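Local structure of lactaldehyde dehydrogenase (Methanocaldococcus jannaschii, 3PQA) at residues B[34-39]-B[205-210]. The protein oxidises lactaldehyde to lactate with a preference for NAD over NADP, a step in the biosynthesis of coenzyme F420. Sequence-based numbering, arbitrary orientation.
Sequences EEAKEA and GDEIVV
The carboxylate of Glu207 has the aliphatic chain of Lys37 across one face and CG2 of Val210, from its own helix, on the other, 3.8 Å from Glu207 OE1. The lysine chain, extended beyond CG, crosses the glutamate at about a right angle: Lys37 CG lies 3.4 Å from Glu207 OE2, and Lys37 CE stands 3.6 Å from both Glu207 OE1 and OE2. These are methylene contacts; the ammonium runs past, with Lys37 NZ 4.6 Å from Glu207 OE1, and makes a long salt bridge to Glu34 on its own helix. The carboxylate oxygens are instead engaged by Arg33, which forms a salt bridge to OE1, and by Asn211, whose ND2 hydrogen-bonds OE2. With CG anti to the backbone N (chi1 -175°), Glu207 sets its CG 3.9 Å from Ala36 CB, and the bend at chi2 (55°) turns the carboxylate back against the Lys37 chain; the CA atoms of Ala36 and Glu207, 6.7 Å apart, are the nearest pair between the segments. With an alanine at Glu207, Arg33 would probably keep Asp206 but lose this carboxylate, Asn211 ND2 would lose its acceptor, and a gap would open beside the Lys37 methylenes. The contact joins helix 33-44 to helix 201-210, which connects parallel strands 194-196 and 216-220 of the Rossmann-like NAD-binding domain. Ile208 packs that second helix onto strand 160-165, while Val209 meets Ile229 of helix 223-232.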
loop_
_atom_site.group_PDB
_atom_site.type_symbol
_atom_site.label_atom_id
_atom_site.label_comp_id
_atom_site.label_asym_id
_atom_site.label_seq_id
_atom_site.Cartn_x
_atom_site.Cartn_y
_atom_site.Cartn_z
ATOM N N GLU B 34 9.575 -10.468 -42.505
ATOM C CA GLU B 34 10.312 -9.249 -42.822
ATOM C C GLU B 34 9.457 -8.004 -42.598
ATOM O O GLU B 34 9.971 -6.968 -42.178
ATOM C CB GLU B 34 10.870 -9.287 -44.252
ATOM C CG GLU B 34 12.009 -8.302 -44.494
ATOM C CD GLU B 34 13.106 -8.415 -43.447
ATOM O OE1 GLU B 34 13.551 -9.549 -43.170
ATOM O OE2 GLU B 34 13.518 -7.371 -42.900
ATOM N N GLU B 35 8.154 -8.108 -42.852
ATOM C CA GLU B 35 7.243 -6.993 -42.599
ATOM C C GLU B 35 7.044 -6.816 -41.093
ATOM O O GLU B 35 6.966 -5.678 -40.607
ATOM C CB GLU B 35 5.908 -7.184 -43.314
ATOM C CG GLU B 35 6.017 -6.971 -44.831
ATOM C CD GLU B 35 4.757 -7.335 -45.589
ATOM O OE1 GLU B 35 4.093 -8.330 -45.230
ATOM O OE2 GLU B 35 4.442 -6.623 -46.571
ATOM N N ALA B 36 6.990 -7.939 -40.368
ATOM C CA ALA B 36 6.956 -7.924 -38.897
ATOM C C ALA B 36 8.207 -7.245 -38.323
ATOM O O ALA B 36 8.098 -6.383 -37.452
ATOM C CB ALA B 36 6.788 -9.344 -38.332
ATOM N N LYS B 37 9.387 -7.616 -38.841
ATOM C CA LYS B 37 10.656 -6.976 -38.462
ATOM C C LYS B 37 10.617 -5.467 -38.668
ATOM O O LYS B 37 11.045 -4.723 -37.801
ATOM C CB LYS B 37 11.851 -7.583 -39.217
ATOM C CG LYS B 37 12.210 -8.983 -38.746
ATOM C CD LYS B 37 13.418 -9.562 -39.462
ATOM C CE LYS B 37 13.637 -11.009 -39.009
ATOM N NZ LYS B 37 14.413 -11.813 -40.010
ATOM N N GLU B 38 10.103 -5.030 -39.820
ATOM C CA GLU B 38 9.993 -3.598 -40.135
ATOM C C GLU B 38 9.047 -2.863 -39.190
ATOM O O GLU B 38 9.336 -1.753 -38.763
ATOM C CB GLU B 38 9.523 -3.386 -41.572
ATOM C CG GLU B 38 10.523 -3.781 -42.631
ATOM C CD GLU B 38 9.947 -3.646 -44.031
ATOM O OE1 GLU B 38 10.385 -4.401 -44.928
ATOM O OE2 GLU B 38 9.046 -2.789 -44.225
ATOM N N ALA B 39 7.914 -3.483 -38.880
ATOM C CA ALA B 39 6.970 -2.908 -37.927
ATOM C C ALA B 39 7.610 -2.723 -36.550
ATOM O O ALA B 39 7.340 -1.733 -35.872
ATOM C CB ALA B 39 5.732 -3.763 -37.821
ATOM N N GLY B 205 3.576 -13.796 -34.807
ATOM C CA GLY B 205 3.681 -14.044 -33.362
ATOM C C GLY B 205 5.093 -14.471 -32.985
ATOM O O GLY B 205 5.686 -13.931 -32.053
ATOM N N ASP B 206 5.648 -15.418 -33.741
ATOM C CA ASP B 206 7.015 -15.887 -33.509
ATOM C C ASP B 206 8.058 -14.761 -33.575
ATOM O O ASP B 206 8.975 -14.708 -32.747
ATOM C CB ASP B 206 7.380 -16.989 -34.508
ATOM C CG ASP B 206 8.731 -17.605 -34.224
ATOM O OD1 ASP B 206 8.830 -18.381 -33.247
ATOM O OD2 ASP B 206 9.691 -17.300 -34.961
ATOM N N GLU B 207 7.930 -13.874 -34.567
ATOM C CA GLU B 207 8.867 -12.762 -34.703
ATOM C C GLU B 207 8.792 -11.801 -33.508
ATOM O O GLU B 207 9.816 -11.320 -33.056
ATOM C CB GLU B 207 8.689 -12.010 -36.039
ATOM C CG GLU B 207 9.737 -10.913 -36.276
ATOM C CD GLU B 207 11.175 -11.425 -36.194
ATOM O OE1 GLU B 207 11.432 -12.580 -36.587
ATOM O OE2 GLU B 207 12.058 -10.668 -35.748
ATOM N N ILE B 208 7.591 -11.554 -32.989
ATOM C CA ILE B 208 7.426 -10.693 -31.822
ATOM C C ILE B 208 8.127 -11.294 -30.596
ATOM O O ILE B 208 8.792 -10.583 -29.835
ATOM C CB ILE B 208 5.931 -10.436 -31.510
ATOM C CG1 ILE B 208 5.306 -9.575 -32.619
ATOM C CG2 ILE B 208 5.766 -9.770 -30.137
ATOM C CD1 ILE B 208 3.804 -9.324 -32.456
ATOM N N VAL B 209 7.999 -12.608 -30.443
ATOM C CA VAL B 209 8.606 -13.339 -29.326
ATOM C C VAL B 209 10.125 -13.338 -29.392
ATOM O O VAL B 209 10.791 -13.099 -28.381
ATOM C CB VAL B 209 8.076 -14.794 -29.254
ATOM C CG1 VAL B 209 8.837 -15.624 -28.235
ATOM C CG2 VAL B 209 6.591 -14.803 -28.920
ATOM N N VAL B 210 10.675 -13.592 -30.582
ATOM C CA VAL B 210 12.128 -13.746 -30.754
ATOM C C VAL B 210 12.903 -12.439 -30.977
ATOM O O VAL B 210 14.095 -12.370 -30.661
ATOM C CB VAL B 210 12.498 -14.773 -31.881
ATOM C CG1 VAL B 210 11.871 -16.139 -31.599
ATOM C CG2 VAL B 210 12.118 -14.254 -33.285
#